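Xylooligosaccharide oxidase (Myceliophthora thermophila, PDB 5L6G) oxidises xylooligosaccharides and other sugars at the C1 hydroxyl to the corresponding lactones, using a bicovalently bound FAD and passing the electrons to oxygen to give hydrogen peroxide. Local coordinates at residues D181-A186 with A221-K226; E358-Y363 with H434-G439; E29-A34 with Q74-C79. One frame throughout, in Å; residues are numbered along the deposited sequence. Where two conformers were deposited one is given.

Contact 1: residues D181-A186 with A221-K226; sequences DWITSA and ASFRFK. With XYP (beta-D-xylopyranose), chain J.
R224 lies against S185 with the flank of its guanidinium group, and both NE and NH2 point at a single oxygen. OG of S185 accepts from NE at 2.8 Å and from NH2 at 2.9 Å, almost exactly in the guanidinium plane. Serine suits this place because its short hydroxyl offers one acceptor close to the strand, within reach of both donors; chi1 of 71° sets OG between backbone N and carbonyl carbon, while the arginine chain bends twice to bring its flank round. The backbones tighten the pairing: R224 N donates to S185 O at 2.8 Å, nearly straight at 176°, and R224 O takes T184 N at 2.9 Å and, weakly, S185 N. T184 and S185 thus both face R224, a classic beta bulge between antiparallel strands.

The other face of the sheet is apolar. I183 sets CG1 3.4 Å from CE1 of F225, and its CD1 meets the edge of F223 at CE2. W182 lays its CB in the plane of the F225 ring, at the edge. Over one indole face, displaced toward the rim, lies C4 of a xylopyranose outside the annotated substrate pocket; H176 O holds NE1. A water accepts from K226 NZ and also bonds T184 OG1.

A leucine in place of R224 would probably leave S185 OG without its two donors and D187, which also pairs with NH2, without its charged mate. The chemistry therefore divides the sheet: arginine, serine and D187 form a polar group on one face that holds the guanidinium in its plane, while the other offers aromatic and aliphatic groups to helix 160-165.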
loop_
_atom_site.group_PDB
_atom_site.type_symbol
_atom_site.label_atom_id
_atom_site.label_comp_id
_atom_site.label_asym_id
_atom_site.label_seq_id
_atom_site.Cartn_x
_atom_site.Cartn_y
_atom_site.Cartn_z
ATOM N N ASP A 181 -2.185 -4.738 10.133
ATOM C CA ASP A 181 -2.098 -5.613 11.304
ATOM C C ASP A 181 -1.862 -4.903 12.615
ATOM O O ASP A 181 -1.971 -5.507 13.691
ATOM C CB ASP A 181 -1.000 -6.647 11.075
ATOM C CG ASP A 181 -1.309 -7.548 9.904
ATOM O OD1 ASP A 181 -2.502 -7.890 9.758
ATOM O OD2 ASP A 181 -0.385 -7.904 9.141
ATOM N N TRP A 182 -1.519 -3.623 12.549
ATOM C CA TRP A 182 -1.258 -2.861 13.768
ATOM C C TRP A 182 -2.448 -1.993 14.158
ATOM O O TRP A 182 -2.450 -1.376 15.226
ATOM C CB TRP A 182 0.044 -2.080 13.599
ATOM C CG TRP A 182 1.100 -3.051 13.543
ATOM C CD1 TRP A 182 1.537 -3.708 12.451
ATOM C CD2 TRP A 182 1.787 -3.608 14.658
ATOM N NE1 TRP A 182 2.472 -4.639 12.803
ATOM C CE2 TRP A 182 2.654 -4.589 14.158
ATOM C CE3 TRP A 182 1.753 -3.367 16.040
ATOM C CZ2 TRP A 182 3.503 -5.315 14.976
ATOM C CZ3 TRP A 182 2.593 -4.092 16.848
ATOM C CH2 TRP A 182 3.454 -5.058 16.318
ATOM N N ILE A 183 -3.487 -1.991 13.328
ATOM C CA ILE A 183 -4.701 -1.284 13.683
ATOM C C ILE A 183 -5.394 -2.045 14.813
ATOM O O ILE A 183 -5.668 -3.247 14.694
ATOM C CB ILE A 183 -5.668 -1.136 12.498
ATOM C CG1 ILE A 183 -5.006 -0.342 11.370
ATOM C CG2 ILE A 183 -6.947 -0.460 12.981
ATOM C CD1 ILE A 183 -5.820 -0.307 10.085
ATOM N N THR A 184 -5.661 -1.356 15.917
ATOM C CA THR A 184 -6.432 -1.960 17.007
ATOM C C THR A 184 -7.874 -1.440 17.045
ATOM O O THR A 184 -8.767 -2.138 17.519
ATOM C CB THR A 184 -5.741 -1.783 18.378
ATOM O OG1 THR A 184 -6.443 -2.543 19.365
ATOM C CG2 THR A 184 -5.721 -0.351 18.802
ATOM N N SER A 185 -8.096 -0.223 16.572
ATOM C CA SER A 185 -9.451 0.292 16.421
ATOM C C SER A 185 -9.468 1.480 15.465
ATOM O O SER A 185 -8.435 2.078 15.170
ATOM C CB SER A 185 -10.064 0.674 17.777
ATOM O OG SER A 185 -9.458 1.843 18.305
ATOM N N ALA A 186 -10.656 1.816 14.990
ATOM C CA ALA A 186 -10.830 2.940 14.088
ATOM C C ALA A 186 -12.187 3.564 14.351
ATOM O O ALA A 186 -13.159 2.843 14.571
ATOM C CB ALA A 186 -10.766 2.484 12.644
ATOM N N ALA A 221 -11.920 8.294 10.538
ATOM C CA ALA A 221 -11.632 9.615 11.080
ATOM C C ALA A 221 -10.566 9.591 12.153
ATOM O O ALA A 221 -10.014 10.632 12.485
ATOM C CB ALA A 221 -12.907 10.247 11.634
ATOM N N SER A 222 -10.279 8.417 12.701
ATOM C CA SER A 222 -9.205 8.266 13.652
ATOM C C SER A 222 -8.826 6.810 13.664
ATOM O O SER A 222 -9.709 5.947 13.570
ATOM C CB SER A 222 -9.620 8.711 15.050
ATOM O OG SER A 222 -8.503 8.661 15.933
ATOM N N PHE A 223 -7.514 6.552 13.718
ATOM C CA PHE A 223 -6.958 5.218 13.911
ATOM C C PHE A 223 -6.344 5.116 15.293
ATOM O O PHE A 223 -5.781 6.082 15.785
ATOM C CB PHE A 223 -5.788 4.951 12.936
ATOM C CG PHE A 223 -6.187 4.833 11.506
ATOM C CD1 PHE A 223 -6.294 5.960 10.712
ATOM C CD2 PHE A 223 -6.455 3.597 10.938
ATOM C CE1 PHE A 223 -6.655 5.851 9.383
ATOM C CE2 PHE A 223 -6.815 3.482 9.603
ATOM C CZ PHE A 223 -6.917 4.608 8.816
ATOM N N ARG A 224 -6.418 3.934 15.901
ATOM C CA ARG A 224 -5.509 3.588 16.999
ATOM C C ARG A 224 -4.652 2.453 16.533
ATOM O O ARG A 224 -5.157 1.454 16.001
ATOM C CB ARG A 224 -6.219 3.136 18.274
ATOM C CG ARG A 224 -6.391 4.216 19.306
ATOM C CD ARG A 224 -7.445 5.179 18.864
ATOM N NE ARG A 224 -8.603 4.471 18.341
ATOM C CZ ARG A 224 -9.619 5.058 17.708
ATOM N NH1 ARG A 224 -9.652 6.391 17.568
ATOM N NH2 ARG A 224 -10.626 4.299 17.267
ATOM N N PHE A 225 -3.355 2.605 16.738
ATOM C CA PHE A 225 -2.400 1.607 16.346
ATOM C C PHE A 225 -1.692 1.104 17.585
ATOM O O PHE A 225 -1.224 1.894 18.402
ATOM C CB PHE A 225 -1.358 2.215 15.402
ATOM C CG PHE A 225 -1.828 2.357 13.979
ATOM C CD1 PHE A 225 -1.660 1.320 13.069
ATOM C CD2 PHE A 225 -2.398 3.526 13.548
ATOM C CE1 PHE A 225 -2.083 1.448 11.750
ATOM C CE2 PHE A 225 -2.831 3.664 12.245
ATOM C CZ PHE A 225 -2.671 2.625 11.338
ATOM N N LYS A 226 -1.604 -0.212 17.713
ATOM C CA LYS A 226 -0.607 -0.816 18.582
ATOM C C LYS A 226 0.788 -0.538 18.003
ATOM O O LYS A 226 0.948 -0.217 16.812
ATOM C CB LYS A 226 -0.836 -2.321 18.691
ATOM C CG LYS A 226 -1.931 -2.688 19.674
ATOM C CD LYS A 226 -2.336 -4.162 19.576
ATOM C CE LYS A 226 -3.298 -4.525 20.708
ATOM N NZ LYS A 226 -3.981 -5.845 20.485
HETATM O O1 XYP J . 3.737 -10.143 14.822
HETATM C C1 XYP J . 2.338 -9.836 14.864
HETATM C C2 XYP J . 2.023 -9.014 16.113
HETATM C C3 XYP J . 0.580 -8.511 16.106
HETATM C C4 XYP J . 0.231 -7.900 14.749
HETATM C C5 XYP J . 0.601 -8.846 13.609
HETATM O O2 XYP J . 2.261 -9.837 17.260
HETATM O O3 XYP J . 0.366 -7.538 17.147
HETATM O O4 XYP J . -1.169 -7.606 14.713
HETATM O O5 XYP J . 1.993 -9.121 13.674
HETATM O O HOH W 1 -5.757 -5.521 18.516
#

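Contact 2: residues E358-Y363 with H434-G439; sequences ERVAEY and HAFTGG
V360 and F436 meet where helices 354-368 and 426-437 pack side by side in the substrate domain, whose broad antiparallel sheet carries sugar-binding residues. The main side-chain contact is a CH-pi interaction. CG2 of V360 sits 3.5 Å from the centroid of the F436 ring and only 3° off its normal, so the methyl rests over the middle of the face. The second branch, CG1, reaches CZ at the rim, also at 3.5 Å. Valine fits because its forked end can press both methyls on one ring, and chi1 of 167° turns CG1 anti to the backbone N and leaves CG2 over the face. The CB of F436 points away from the other helix, yet the torsion at chi1 brings the ring back under V360. W253 of helix 246-261 touches both side chains, and Y411 meets the phenylalanine edge-to-face.

A435 suits the close approach of the helices with its small methyl: its CA is 5.2 Å from that of V360, and its CB lies 4.0 Å from V360 CG2 and 3.9 Å from R359 O.

Nearer the surface, R359 bends at chi3 and carries its guanidinium over to the chain near the C-terminal end of helix 426-437. The carbonyl oxygen of A435 lies over one face of that group, in a poor position for a hydrogen bond, and its very short approach to NH2 makes the exact placing of the guanidinium doubtful. The chemistry is thus apolar on the inner side, while outside, as modelled, a positive group lies near carbonyls close to the C-terminal end of the helix, whose partial negative charge would probably favour it.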
loop_
_atom_site.group_PDB
_atom_site.type_symbol
_atom_site.label_atom_id
_atom_site.label_comp_id
_atom_site.label_asym_id
_atom_site.label_seq_id
_atom_site.Cartn_x
_atom_site.Cartn_y
_atom_site.Cartn_z
ATOM N N GLU A 358 10.438 -19.273 -16.693
ATOM C CA GLU A 358 11.050 -19.084 -18.005
ATOM C C GLU A 358 10.355 -17.995 -18.811
ATOM O O GLU A 358 11.015 -17.150 -19.417
ATOM C CB GLU A 358 11.051 -20.393 -18.790
ATOM C CG GLU A 358 11.986 -21.443 -18.204
ATOM C CD GLU A 358 13.445 -21.297 -18.631
ATOM O OE1 GLU A 358 13.795 -20.333 -19.372
ATOM O OE2 GLU A 358 14.251 -22.155 -18.168
ATOM N N ARG A 359 9.027 -18.005 -18.812
ATOM C CA ARG A 359 8.297 -16.991 -19.565
ATOM C C ARG A 359 8.509 -15.585 -18.977
ATOM O O ARG A 359 8.698 -14.619 -19.700
ATOM C CB ARG A 359 6.823 -17.366 -19.660
ATOM C CG ARG A 359 6.628 -18.693 -20.401
ATOM C CD ARG A 359 5.165 -19.102 -20.528
ATOM N NE ARG A 359 4.429 -18.914 -19.271
ATOM C CZ ARG A 359 3.285 -18.235 -19.118
ATOM N NH1 ARG A 359 2.653 -17.661 -20.153
ATOM N NH2 ARG A 359 2.736 -18.154 -17.916
ATOM N N VAL A 360 8.471 -15.484 -17.658
ATOM C CA VAL A 360 8.707 -14.220 -16.950
ATOM C C VAL A 360 10.121 -13.718 -17.193
ATOM O O VAL A 360 10.338 -12.519 -17.424
ATOM C CB VAL A 360 8.437 -14.411 -15.430
ATOM C CG1 VAL A 360 8.957 -13.239 -14.594
ATOM C CG2 VAL A 360 6.947 -14.643 -15.197
ATOM N N ALA A 361 11.087 -14.636 -17.149
ATOM C CA ALA A 361 12.489 -14.292 -17.396
ATOM C C ALA A 361 12.720 -13.847 -18.831
ATOM O O ALA A 361 13.438 -12.882 -19.076
ATOM C CB ALA A 361 13.388 -15.476 -17.073
ATOM N N GLU A 362 12.121 -14.566 -19.779
ATOM C CA GLU A 362 12.271 -14.223 -21.186
ATOM C C GLU A 362 11.666 -12.849 -21.417
ATOM O O GLU A 362 12.223 -12.030 -22.112
ATOM C CB GLU A 362 11.630 -15.275 -22.106
ATOM C CG GLU A 362 12.431 -16.571 -22.130
ATOM C CD GLU A 362 11.899 -17.623 -23.095
ATOM O OE1 GLU A 362 11.198 -17.250 -24.077
ATOM O OE2 GLU A 362 12.211 -18.816 -22.880
ATOM N N TYR A 363 10.539 -12.589 -20.786
ATOM C CA TYR A 363 9.925 -11.276 -20.921
ATOM C C TYR A 363 10.857 -10.185 -20.365
ATOM O O TYR A 363 10.988 -9.109 -20.936
ATOM C CB TYR A 363 8.594 -11.242 -20.195
ATOM C CG TYR A 363 7.724 -10.127 -20.698
ATOM C CD1 TYR A 363 6.874 -10.328 -21.770
ATOM C CD2 TYR A 363 7.775 -8.860 -20.118
ATOM C CE1 TYR A 363 6.070 -9.303 -22.251
ATOM C CE2 TYR A 363 6.977 -7.826 -20.588
ATOM C CZ TYR A 363 6.124 -8.053 -21.663
ATOM O OH TYR A 363 5.302 -7.041 -22.125
ATOM N N HIS A 434 0.827 -11.132 -17.829
ATOM C CA HIS A 434 0.374 -12.307 -18.572
ATOM C C HIS A 434 1.366 -13.478 -18.518
ATOM O O HIS A 434 0.961 -14.626 -18.479
ATOM C CB HIS A 434 0.107 -11.948 -20.017
ATOM C CG HIS A 434 -0.613 -13.014 -20.782
ATOM N ND1 HIS A 434 -1.984 -13.153 -20.746
ATOM C CD2 HIS A 434 -0.162 -13.961 -21.640
ATOM C CE1 HIS A 434 -2.346 -14.156 -21.530
ATOM N NE2 HIS A 434 -1.259 -14.661 -22.087
ATOM N N ALA A 435 2.663 -13.183 -18.502
ATOM C CA ALA A 435 3.682 -14.228 -18.397
ATOM C C ALA A 435 3.562 -14.989 -17.074
ATOM O O ALA A 435 3.904 -16.172 -17.009
ATOM C CB ALA A 435 5.092 -13.647 -18.544
ATOM N N PHE A 436 3.099 -14.324 -16.022
ATOM C CA PHE A 436 2.855 -15.001 -14.744
ATOM C C PHE A 436 1.527 -15.746 -14.777
ATOM O O PHE A 436 1.448 -16.945 -14.479
ATOM C CB PHE A 436 2.812 -14.016 -13.556
ATOM C CG PHE A 436 4.116 -13.319 -13.237
ATOM C CD1 PHE A 436 4.513 -12.186 -13.935
ATOM C CD2 PHE A 436 4.904 -13.744 -12.166
ATOM C CE1 PHE A 436 5.662 -11.512 -13.600
ATOM C CE2 PHE A 436 6.059 -13.076 -11.821
ATOM C CZ PHE A 436 6.451 -11.963 -12.536
ATOM N N THR A 437 0.461 -15.030 -15.135
ATOM C CA THR A 437 -0.885 -15.531 -14.882
ATOM C C THR A 437 -1.289 -16.641 -15.854
ATOM O O THR A 437 -2.162 -17.438 -15.528
ATOM C CB THR A 437 -1.936 -14.401 -14.885
ATOM O OG1 THR A 437 -1.938 -13.746 -16.153
ATOM C CG2 THR A 437 -1.640 -13.384 -13.781
ATOM N N GLY A 438 -0.628 -16.714 -17.011
ATOM C CA GLY A 438 -0.863 -17.782 -17.975
ATOM C C GLY A 438 -0.577 -19.163 -17.406
ATOM O O GLY A 438 -1.178 -20.153 -17.833
ATOM N N GLY A 439 0.318 -19.239 -16.422
ATOM C CA GLY A 439 0.724 -20.511 -15.863
ATOM C C GLY A 439 0.319 -20.745 -14.426
ATOM O O GLY A 439 0.791 -21.697 -13.824
#

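Contact 3: residues E29-A34 with Q74-C79; sequences ECLKNA and QAAVLC
C30 and C79 are joined through sulfur, and no aromatic ring, amide or guanidinium group gives this contact a face or an edge: the surfaces that meet are rounded ones, from a disulfide, a leucine and three alanines. The SG atoms are 2.1 Å apart, and the torsion about the S-S bond is -83°, close to the relaxed value near 90°, so the bridge seems little strained. C30 holds its sulfur anti to the backbone N (chi1 -171°), which carries SG to that of C79.

L31 lies alongside the bridge. Its CB does not aim at the partner helix, but its branch CD2 swings over to touch A76 CA at 3.7 Å and C79 CB at 3.9 Å. A leucine suits this place because its length spans the gap, and it also reaches L108 of the neighbouring strand 108-111, which A76 touches as well. At the other end A34 and A75 put their methyls 4.1 Å apart, and A34 CB is equally far from C79 SG. Small residues at A34, A75 and A76 are compatible with the spacing of the short helical segments, whose axes approach to 9.3 Å and run roughly antiparallel at 148°.

What results is an interhelical disulfide with a small apolar seam beside it. In this secreted flavoprotein it ties the N-terminal helix 26-33 covalently to helix 70-83 of the PCMH-type FAD-binding domain.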
loop_
_atom_site.group_PDB
_atom_site.type_symbol
_atom_site.label_atom_id
_atom_site.label_comp_id
_atom_site.label_asym_id
_atom_site.label_seq_id
_atom_site.Cartn_x
_atom_site.Cartn_y
_atom_site.Cartn_z
ATOM N N GLU A 29 -22.540 25.016 -1.698
ATOM C CA GLU A 29 -23.493 25.643 -0.813
ATOM C C GLU A 29 -23.795 24.766 0.394
ATOM O O GLU A 29 -23.941 25.275 1.495
ATOM C CB GLU A 29 -24.779 25.948 -1.568
ATOM C CG GLU A 29 -24.612 26.963 -2.680
ATOM C CD GLU A 29 -23.836 28.209 -2.250
ATOM O OE1 GLU A 29 -24.174 28.811 -1.195
ATOM O OE2 GLU A 29 -22.876 28.579 -2.980
ATOM N N CYS A 30 -23.902 23.457 0.188
ATOM C CA CYS A 30 -24.170 22.547 1.312
ATOM C C CYS A 30 -23.033 22.627 2.338
ATOM O O CYS A 30 -23.251 22.762 3.542
ATOM C CB CYS A 30 -24.306 21.100 0.837
ATOM S SG CYS A 30 -24.900 20.025 2.153
ATOM N N LEU A 31 -21.812 22.551 1.842
ATOM C CA LEU A 31 -20.643 22.573 2.721
ATOM C C LEU A 31 -20.528 23.898 3.474
ATOM O O LEU A 31 -20.182 23.923 4.663
ATOM C CB LEU A 31 -19.387 22.302 1.896
ATOM C CG LEU A 31 -19.285 20.891 1.299
ATOM C CD1 LEU A 31 -18.150 20.823 0.283
ATOM C CD2 LEU A 31 -19.078 19.829 2.375
ATOM N N LYS A 32 -20.857 24.991 2.790
ATOM C CA LYS A 32 -20.790 26.307 3.393
ATOM C C LYS A 32 -21.807 26.393 4.528
ATOM O O LYS A 32 -21.445 26.763 5.645
ATOM C CB LYS A 32 -21.067 27.383 2.350
ATOM C CG LYS A 32 -20.846 28.801 2.834
ATOM C CD LYS A 32 -20.987 29.761 1.668
ATOM C CE LYS A 32 -21.066 31.205 2.134
ATOM N NZ LYS A 32 -19.752 31.648 2.688
ATOM N N ASN A 33 -23.062 26.026 4.253
ATOM C CA ASN A 33 -24.101 26.087 5.295
ATOM C C ASN A 33 -23.755 25.155 6.439
ATOM O O ASN A 33 -24.037 25.458 7.591
ATOM C CB ASN A 33 -25.496 25.722 4.784
ATOM C CG ASN A 33 -26.504 25.586 5.919
ATOM O OD1 ASN A 33 -26.870 26.573 6.562
ATOM N ND2 ASN A 33 -26.931 24.359 6.192
ATOM N N ALA A 34 -23.119 24.028 6.121
ATOM C CA ALA A 34 -22.716 23.054 7.149
ATOM C C ALA A 34 -21.438 23.436 7.906
ATOM O O ALA A 34 -21.020 22.706 8.797
ATOM C CB ALA A 34 -22.590 21.657 6.555
ATOM N N GLN A 74 -18.114 14.258 9.000
ATOM C CA GLN A 74 -19.512 13.823 8.991
ATOM C C GLN A 74 -20.344 14.733 8.140
ATOM O O GLN A 74 -21.170 14.264 7.354
ATOM C CB GLN A 74 -20.105 13.857 10.372
ATOM C CG GLN A 74 -19.555 12.815 11.281
ATOM C CD GLN A 74 -20.094 13.014 12.667
ATOM O OE1 GLN A 74 -19.448 13.670 13.500
ATOM N NE2 GLN A 74 -21.311 12.507 12.918
ATOM N N ALA A 75 -20.134 16.034 8.334
ATOM C CA ALA A 75 -20.910 17.037 7.640
ATOM C C ALA A 75 -20.666 16.980 6.133
ATOM O O ALA A 75 -21.612 17.142 5.348
ATOM C CB ALA A 75 -20.600 18.423 8.175
ATOM N N ALA A 76 -19.406 16.793 5.743
ATOM C CA ALA A 76 -19.043 16.666 4.330
ATOM C C ALA A 76 -19.719 15.453 3.718
ATOM O O ALA A 76 -20.325 15.542 2.644
ATOM C CB ALA A 76 -17.537 16.565 4.148
ATOM N N VAL A 77 -19.640 14.325 4.408
ATOM C CA VAL A 77 -20.273 13.106 3.920
ATOM C C VAL A 77 -21.778 13.307 3.716
ATOM O O VAL A 77 -22.334 12.946 2.664
ATOM C CB VAL A 77 -20.028 11.941 4.874
ATOM C CG1 VAL A 77 -20.963 10.769 4.570
ATOM C CG2 VAL A 77 -18.572 11.505 4.779
ATOM N N LEU A 78 -22.433 13.907 4.708
ATOM C CA LEU A 78 -23.860 14.128 4.621
ATOM C C LEU A 78 -24.222 15.024 3.448
ATOM O O LEU A 78 -25.259 14.814 2.793
ATOM C CB LEU A 78 -24.365 14.756 5.903
ATOM C CG LEU A 78 -24.455 13.778 7.058
ATOM C CD1 LEU A 78 -24.438 14.528 8.392
ATOM C CD2 LEU A 78 -25.733 12.949 6.925
ATOM N N CYS A 79 -23.362 16.007 3.185
ATOM C CA CYS A 79 -23.589 16.942 2.089
ATOM C C CYS A 79 -23.576 16.221 0.744
ATOM O O CYS A 79 -24.461 16.429 -0.086
ATOM C CB CYS A 79 -22.575 18.082 2.119
ATOM S SG CYS A 79 -23.159 19.440 3.144
#

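In the fold
Contacts 1 and 3 belong to the FAD-binding side of the protein, with centres 26 Å apart and nearest atoms about 7 Å apart. They are bridged by helix 70-83, whose V70 and I73 touch A221, while Q74 and V77 lie on V189 of strand 183-189. Contact 1 is nearer the cofactor: the F223 side chain is about 5 Å from FAD, that of A76 in contact 3 about 12 Å. Contact 2 stands across the chain's centre, its centre 39 Å from that of contact 1 and 50 Å from that of contact 3. It lies in the substrate-domain half, with the F436 side chain about 11 Å from that of the substrate-binding E412.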